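Local atomic coordinates of protein p13 MTCP-1 (Homo sapiens, PDB entry 1A1X), a protein that binds the PH domain of the kinases AKT1 and AKT2 and enhances their phosphorylation and activation. Residues I21-A32 with R44-L52. Numbering follows the deposited sequence.
Sequences IYRDEYQRTWVA and RVQQIQVPL
Strands 29-36 and 41-46 form an antiparallel hairpin in the closed beta barrel of the TCL1 family. Val31 and Gln46 are its hydrogen-bonded pair here, with Val31 N to Gln46 O at 2.8 Å and Gln46 N to Val31 O at 3.0 Å. The following residues run on past Thr29 and Trp30. Gln47 lies on one face of the indole, its CB 3.5 Å from the centroid of the six-membered Trp30 ring and almost on the ring normal, a CH-pi contact. A bend at chi2 (-77°) turns the Gln47 amide back to the strand, where NE2 donates to Thr29 O at 2.8 Å, nearly straight and in the carbonyl plane. At the ring edge, Trp30 NE1 donates to Asp24 OD2, which also takes NE and NH2 of Arg28. With an alanine at Trp30, Gln47 CB and CG would probably lose the ring face they rest on, and Asp24 OD2 would lose the indole donor. Leu14 and Leu100 also pack on this tryptophan. On the other sheet face, Val31 CG2 touches Val50 CG1, and Ile21 CG2 meets Val50 CG2 tip to tip. Next to Val50 CG2, Thr29 OG1 donates to Ile48 O at 2.8 Å.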
ATOM      1  N   ILE A  21      17.261   3.795 -10.118  1.00 11.21           N
ATOM      2  CA  ILE A  21      17.691   2.414  -9.917  1.00 11.81           C
ATOM      3  C   ILE A  21      18.703   2.365  -8.784  1.00 13.84           C
ATOM      4  O   ILE A  21      19.749   3.018  -8.829  1.00 12.70           O
ATOM      5  CB  ILE A  21      18.273   1.786 -11.203  1.00 11.59           C
ATOM      6  CG1 ILE A  21      17.240   1.850 -12.327  1.00 15.04           C
ATOM      7  CG2 ILE A  21      18.640   0.303 -10.959  1.00 16.33           C
ATOM      8  CD1 ILE A  21      17.730   1.301 -13.656  1.00 22.83           C
ATOM      9  N   TYR A  22      18.347   1.613  -7.749  1.00 10.11           N
ATOM     10  CA  TYR A  22      19.156   1.467  -6.560  1.00 11.86           C
ATOM     11  C   TYR A  22      19.654   0.043  -6.395  1.00 14.44           C
ATOM     12  O   TYR A  22      19.182  -0.875  -7.057  1.00 17.52           O
ATOM     13  CB  TYR A  22      18.314   1.841  -5.332  1.00  8.92           C
ATOM     14  CG  TYR A  22      17.917   3.303  -5.282  1.00  8.62           C
ATOM     15  CD1 TYR A  22      16.910   3.807  -6.110  1.00 10.70           C
ATOM     16  CD2 TYR A  22      18.575   4.190  -4.436  1.00  6.29           C
ATOM     17  CE1 TYR A  22      16.580   5.162  -6.094  1.00 13.66           C
ATOM     18  CE2 TYR A  22      18.255   5.539  -4.410  1.00  6.68           C
ATOM     19  CZ  TYR A  22      17.261   6.020  -5.240  1.00  8.01           C
ATOM     20  OH  TYR A  22      16.957   7.357  -5.218  1.00 14.82           O
ATOM     21  N   ARG A  23      20.606  -0.131  -5.488  1.00 16.60           N
ATOM     22  CA  ARG A  23      21.154  -1.445  -5.164  1.00 18.95           C
ATOM     23  C   ARG A  23      21.252  -1.570  -3.643  1.00 15.47           C
ATOM     24  O   ARG A  23      21.643  -0.616  -2.969  1.00 14.40           O
ATOM     25  CB  ARG A  23      22.529  -1.642  -5.800  1.00 21.56           C
ATOM     26  CG  ARG A  23      22.479  -1.930  -7.282  1.00 33.66           C
ATOM     27  CD  ARG A  23      23.788  -2.516  -7.757  1.00 36.15           C
ATOM     28  NE  ARG A  23      24.888  -1.581  -7.562  1.00 38.83           N
ATOM     29  CZ  ARG A  23      26.003  -1.582  -8.284  1.00 45.05           C
ATOM     30  NH1 ARG A  23      26.170  -2.475  -9.256  1.00 46.49           N
ATOM     31  NH2 ARG A  23      26.946  -0.679  -8.043  1.00 46.39           N
ATOM     32  N   ASP A  24      20.867  -2.722  -3.100  1.00 15.56           N
ATOM     33  CA  ASP A  24      20.919  -2.926  -1.654  1.00 15.72           C
ATOM     34  C   ASP A  24      22.211  -3.617  -1.238  1.00 14.47           C
ATOM     35  O   ASP A  24      23.108  -3.810  -2.056  1.00 14.11           O
ATOM     36  CB  ASP A  24      19.682  -3.696  -1.149  1.00 14.43           C
ATOM     37  CG  ASP A  24      19.529  -5.080  -1.776  1.00 15.26           C
ATOM     38  OD1 ASP A  24      20.521  -5.658  -2.242  1.00 11.84           O
ATOM     39  OD2 ASP A  24      18.405  -5.606  -1.796  1.00 18.06           O
ATOM     40  N   GLU A  25      22.298  -3.993   0.028  1.00 14.92           N
ATOM     41  CA  GLU A  25      23.485  -4.660   0.556  1.00 17.73           C
ATOM     42  C   GLU A  25      23.828  -6.002  -0.112  1.00 20.50           C
ATOM     43  O   GLU A  25      24.937  -6.505   0.050  1.00 22.81           O
ATOM     44  CB  GLU A  25      23.331  -4.874   2.058  1.00 18.41           C
ATOM     45  CG  GLU A  25      22.147  -5.762   2.446  1.00 19.84           C
ATOM     46  CD  GLU A  25      20.904  -4.974   2.812  1.00 21.17           C
ATOM     47  OE1 GLU A  25      20.679  -3.886   2.234  1.00 16.47           O
ATOM     48  OE2 GLU A  25      20.150  -5.454   3.684  1.00 18.38           O
ATOM     49  N   TYR A  26      22.873  -6.580  -0.841  1.00 19.79           N
ATOM     50  CA  TYR A  26      23.067  -7.857  -1.534  1.00 21.31           C
ATOM     51  C   TYR A  26      23.342  -7.692  -3.022  1.00 22.08           C
ATOM     52  O   TYR A  26      23.387  -8.685  -3.754  1.00 25.79           O
ATOM     53  CB  TYR A  26      21.837  -8.741  -1.377  1.00 17.73           C
ATOM     54  CG  TYR A  26      21.481  -9.038   0.046  1.00 23.02           C
ATOM     55  CD1 TYR A  26      22.453  -9.442   0.955  1.00 20.72           C
ATOM     56  CD2 TYR A  26      20.168  -8.919   0.490  1.00 26.28           C
ATOM     57  CE1 TYR A  26      22.128  -9.719   2.275  1.00 23.56           C
ATOM     58  CE2 TYR A  26      19.830  -9.197   1.811  1.00 28.23           C
ATOM     59  CZ  TYR A  26      20.815  -9.594   2.695  1.00 26.06           C
ATOM     60  OH  TYR A  26      20.497  -9.861   4.003  1.00 30.94           O
ATOM     61  N   GLN A  27      23.504  -6.445  -3.464  1.00 20.91           N
ATOM     62  CA  GLN A  27      23.752  -6.115  -4.870  1.00 23.01           C
ATOM     63  C   GLN A  27      22.520  -6.300  -5.754  1.00 20.14           C
ATOM     64  O   GLN A  27      22.616  -6.286  -6.978  1.00 19.46           O
ATOM     65  CB  GLN A  27      24.922  -6.926  -5.438  1.00 28.90           C
ATOM     66  CG  GLN A  27      26.282  -6.566  -4.863  1.00 36.12           C
ATOM     67  CD  GLN A  27      27.357  -7.552  -5.293  1.00 42.43           C
ATOM     68  OE1 GLN A  27      27.764  -8.428  -4.515  1.00 43.99           O
ATOM     69  NE2 GLN A  27      27.805  -7.436  -6.546  1.00 45.23           N
ATOM     70  N   ARG A  28      21.363  -6.482  -5.128  1.00 17.12           N
ATOM     71  CA  ARG A  28      20.121  -6.634  -5.867  1.00 15.88           C
ATOM     72  C   ARG A  28      19.620  -5.251  -6.272  1.00 14.06           C
ATOM     73  O   ARG A  28      19.779  -4.277  -5.535  1.00 11.98           O
ATOM     74  CB  ARG A  28      19.072  -7.326  -5.005  1.00 15.62           C
ATOM     75  CG  ARG A  28      19.419  -8.749  -4.653  1.00 15.16           C
ATOM     76  CD  ARG A  28      18.340  -9.346  -3.809  1.00 18.63           C
ATOM     77  NE  ARG A  28      18.073  -8.501  -2.656  1.00 21.42           N
ATOM     78  CZ  ARG A  28      17.110  -8.726  -1.771  1.00 26.57           C
ATOM     79  NH1 ARG A  28      16.312  -9.780  -1.907  1.00 29.04           N
ATOM     80  NH2 ARG A  28      16.941  -7.892  -0.751  1.00 28.28           N
ATOM     81  N   THR A  29      19.034  -5.162  -7.458  1.00 12.54           N
ATOM     82  CA  THR A  29      18.525  -3.886  -7.933  1.00 14.08           C
ATOM     83  C   THR A  29      17.064  -3.640  -7.551  1.00 13.70           C
ATOM     84  O   THR A  29      16.258  -4.569  -7.454  1.00 11.99           O
ATOM     85  CB  THR A  29      18.702  -3.734  -9.454  1.00 13.34           C
ATOM     86  OG1 THR A  29      18.118  -4.854 -10.117  1.00 12.89           O
ATOM     87  CG2 THR A  29      20.169  -3.649  -9.814  1.00 17.38           C
ATOM     88  N   TRP A  30      16.758  -2.376  -7.282  1.00 12.04           N
ATOM     89  CA  TRP A  30      15.421  -1.933  -6.919  1.00  8.73           C
ATOM     90  C   TRP A  30      15.098  -0.766  -7.829  1.00 10.06           C
ATOM     91  O   TRP A  30      15.960   0.074  -8.074  1.00 12.46           O
ATOM     92  CB  TRP A  30      15.405  -1.447  -5.481  1.00  9.80           C
ATOM     93  CG  TRP A  30      15.521  -2.524  -4.469  1.00 11.47           C
ATOM     94  CD1 TRP A  30      16.651  -3.212  -4.128  1.00 13.90           C
ATOM     95  CD2 TRP A  30      14.474  -3.022  -3.629  1.00 10.96           C
ATOM     96  NE1 TRP A  30      16.372  -4.106  -3.124  1.00 13.05           N
ATOM     97  CE2 TRP A  30      15.043  -4.011  -2.796  1.00 12.91           C
ATOM     98  CE3 TRP A  30      13.110  -2.728  -3.495  1.00  8.88           C
ATOM     99  CZ2 TRP A  30      14.296  -4.707  -1.839  1.00 12.83           C
ATOM    100  CZ3 TRP A  30      12.367  -3.421  -2.538  1.00  8.59           C
ATOM    101  CH2 TRP A  30      12.964  -4.398  -1.725  1.00 10.12           C
ATOM    102  N   VAL A  31      13.890  -0.744  -8.383  1.00 10.56           N
ATOM    103  CA  VAL A  31      13.470   0.346  -9.263  1.00  9.81           C
ATOM    104  C   VAL A  31      12.541   1.256  -8.463  1.00 13.48           C
ATOM    105  O   VAL A  31      11.553   0.790  -7.877  1.00 14.18           O
ATOM    106  CB  VAL A  31      12.725  -0.186 -10.520  1.00 11.63           C
ATOM    107  CG1 VAL A  31      12.194   0.971 -11.351  1.00 13.21           C
ATOM    108  CG2 VAL A  31      13.658  -1.051 -11.368  1.00 13.94           C
ATOM    109  N   ALA A  32      12.870   2.543  -8.418  1.00 12.15           N
ATOM    110  CA  ALA A  32      12.063   3.502  -7.675  1.00 11.67           C
ATOM    111  C   ALA A  32      11.319   4.481  -8.574  1.00 13.21           C
ATOM    112  O   ALA A  32      11.897   5.057  -9.493  1.00 12.93           O
ATOM    113  CB  ALA A  32      12.926   4.257  -6.669  1.00  9.35           C
ATOM    114  N   ARG A  44       7.592   4.530  -4.690  1.00  8.69           N
ATOM    115  CA  ARG A  44       7.221   3.124  -4.687  1.00  9.60           C
ATOM    116  C   ARG A  44       8.461   2.427  -5.229  1.00  8.62           C
ATOM    117  O   ARG A  44       8.923   2.729  -6.323  1.00 15.33           O
ATOM    118  CB  ARG A  44       6.002   2.890  -5.579  1.00  8.69           C
ATOM    119  CG  ARG A  44       5.416   1.493  -5.471  1.00 11.48           C
ATOM    120  CD  ARG A  44       3.931   1.516  -5.788  1.00 14.85           C
ATOM    121  NE  ARG A  44       3.673   2.071  -7.107  1.00 20.01           N
ATOM    122  CZ  ARG A  44       3.715   1.377  -8.239  1.00 25.11           C
ATOM    123  NH1 ARG A  44       4.008   0.083  -8.227  1.00 28.22           N
ATOM    124  NH2 ARG A  44       3.449   1.981  -9.386  1.00 25.52           N
ATOM    125  N   VAL A  45       9.044   1.556  -4.418  1.00 11.50           N
ATOM    126  CA  VAL A  45      10.280   0.881  -4.795  1.00 12.07           C
ATOM    127  C   VAL A  45      10.073  -0.625  -4.854  1.00 12.67           C
ATOM    128  O   VAL A  45       9.647  -1.242  -3.874  1.00 13.12           O
ATOM    129  CB  VAL A  45      11.424   1.216  -3.781  1.00 12.86           C
ATOM    130  CG1 VAL A  45      12.770   0.966  -4.408  1.00 12.39           C
ATOM    131  CG2 VAL A  45      11.318   2.670  -3.290  1.00 10.08           C
ATOM    132  N   GLN A  46      10.378  -1.203  -6.013  1.00  9.87           N
ATOM    133  CA  GLN A  46      10.224  -2.633  -6.230  1.00 12.52           C
ATOM    134  C   GLN A  46      11.534  -3.329  -6.585  1.00 12.60           C
ATOM    135  O   GLN A  46      12.330  -2.825  -7.386  1.00 10.34           O
ATOM    136  CB  GLN A  46       9.192  -2.896  -7.333  1.00 12.62           C
ATOM    137  CG  GLN A  46       7.782  -2.479  -6.969  1.00 16.77           C
ATOM    138  CD  GLN A  46       6.785  -2.848  -8.041  1.00 19.44           C
ATOM    139  OE1 GLN A  46       7.167  -3.268  -9.125  1.00 17.87           O
ATOM    140  NE2 GLN A  46       5.497  -2.692  -7.743  1.00 14.24           N
ATOM    141  N   GLN A  47      11.728  -4.509  -6.000  1.00 12.30           N
ATOM    142  CA  GLN A  47      12.924  -5.306  -6.234  1.00 11.62           C
ATOM    143  C   GLN A  47      12.752  -6.084  -7.532  1.00 13.03           C
ATOM    144  O   GLN A  47      12.140  -7.152  -7.567  1.00 14.19           O
ATOM    145  CB  GLN A  47      13.175  -6.253  -5.052  1.00  9.85           C
ATOM    146  CG  GLN A  47      14.636  -6.647  -4.857  1.00 12.95           C
ATOM    147  CD  GLN A  47      15.097  -7.687  -5.850  1.00 18.42           C
ATOM    148  OE1 GLN A  47      14.884  -8.882  -5.639  1.00 19.94           O
ATOM    149  NE2 GLN A  47      15.725  -7.250  -6.940  1.00 15.59           N
ATOM    150  N   ILE A  48      13.255  -5.491  -8.605  1.00 12.27           N
ATOM    151  CA  ILE A  48      13.198  -6.080  -9.929  1.00 11.76           C
ATOM    152  C   ILE A  48      14.603  -6.054 -10.516  1.00 15.46           C
ATOM    153  O   ILE A  48      15.315  -5.048 -10.409  1.00 15.44           O
ATOM    154  CB  ILE A  48      12.234  -5.284 -10.847  1.00 15.37           C
ATOM    155  CG1 ILE A  48      10.811  -5.319 -10.265  1.00 14.45           C
ATOM    156  CG2 ILE A  48      12.259  -5.845 -12.283  1.00 16.12           C
ATOM    157  CD1 ILE A  48       9.797  -4.460 -11.023  1.00 19.15           C
ATOM    158  N   GLN A  49      15.000  -7.181 -11.101  1.00 16.14           N
ATOM    159  CA  GLN A  49      16.304  -7.339 -11.740  1.00 18.88           C
ATOM    160  C   GLN A  49      16.342  -6.547 -13.054  1.00 16.77           C
ATOM    161  O   GLN A  49      15.588  -6.824 -13.983  1.00 16.00           O
ATOM    162  CB  GLN A  49      16.544  -8.824 -12.012  1.00 21.86           C
ATOM    163  CG  GLN A  49      17.896  -9.172 -12.605  1.00 34.69           C
ATOM    164  CD  GLN A  49      18.099 -10.676 -12.706  1.00 42.01           C
ATOM    165  OE1 GLN A  49      18.124 -11.388 -11.688  1.00 43.27           O
ATOM    166  NE2 GLN A  49      18.224 -11.175 -13.933  1.00 41.30           N
ATOM    167  N   VAL A  50      17.160  -5.502 -13.095  1.00 15.30           N
ATOM    168  CA  VAL A  50      17.277  -4.683 -14.297  1.00 16.37           C
ATOM    169  C   VAL A  50      18.746  -4.591 -14.678  1.00 18.04           C
ATOM    170  O   VAL A  50      19.617  -4.864 -13.854  1.00 16.50           O
ATOM    171  CB  VAL A  50      16.697  -3.257 -14.092  1.00 18.68           C
ATOM    172  CG1 VAL A  50      15.194  -3.322 -13.890  1.00 19.50           C
ATOM    173  CG2 VAL A  50      17.354  -2.571 -12.907  1.00 16.54           C
ATOM    174  N   PRO A  51      19.043  -4.257 -15.943  1.00 18.12           N
ATOM    175  CA  PRO A  51      20.446  -4.157 -16.351  1.00 19.86           C
ATOM    176  C   PRO A  51      21.099  -2.953 -15.705  1.00 21.43           C
ATOM    177  O   PRO A  51      20.422  -2.001 -15.302  1.00 19.19           O
ATOM    178  CB  PRO A  51      20.347  -3.982 -17.866  1.00 24.01           C
ATOM    179  CG  PRO A  51      19.071  -3.229 -18.035  1.00 25.48           C
ATOM    180  CD  PRO A  51      18.147  -3.951 -17.072  1.00 18.27           C
ATOM    181  N   LEU A  52      22.409  -3.028 -15.542  1.00 19.15           N
ATOM    182  CA  LEU A  52      23.155  -1.926 -14.963  1.00 21.07           C
ATOM    183  C   LEU A  52      24.206  -1.511 -15.970  1.00 22.46           C
ATOM    184  O   LEU A  52      24.907  -2.356 -16.528  1.00 27.86           O
ATOM    185  CB  LEU A  52      23.837  -2.339 -13.658  1.00 21.76           C
ATOM    186  CG  LEU A  52      22.943  -2.577 -12.445  1.00 23.20           C
ATOM    187  CD1 LEU A  52      23.787  -3.064 -11.279  1.00 25.70           C
ATOM    188  CD2 LEU A  52      22.217  -1.307 -12.079  1.00 21.63           C
TER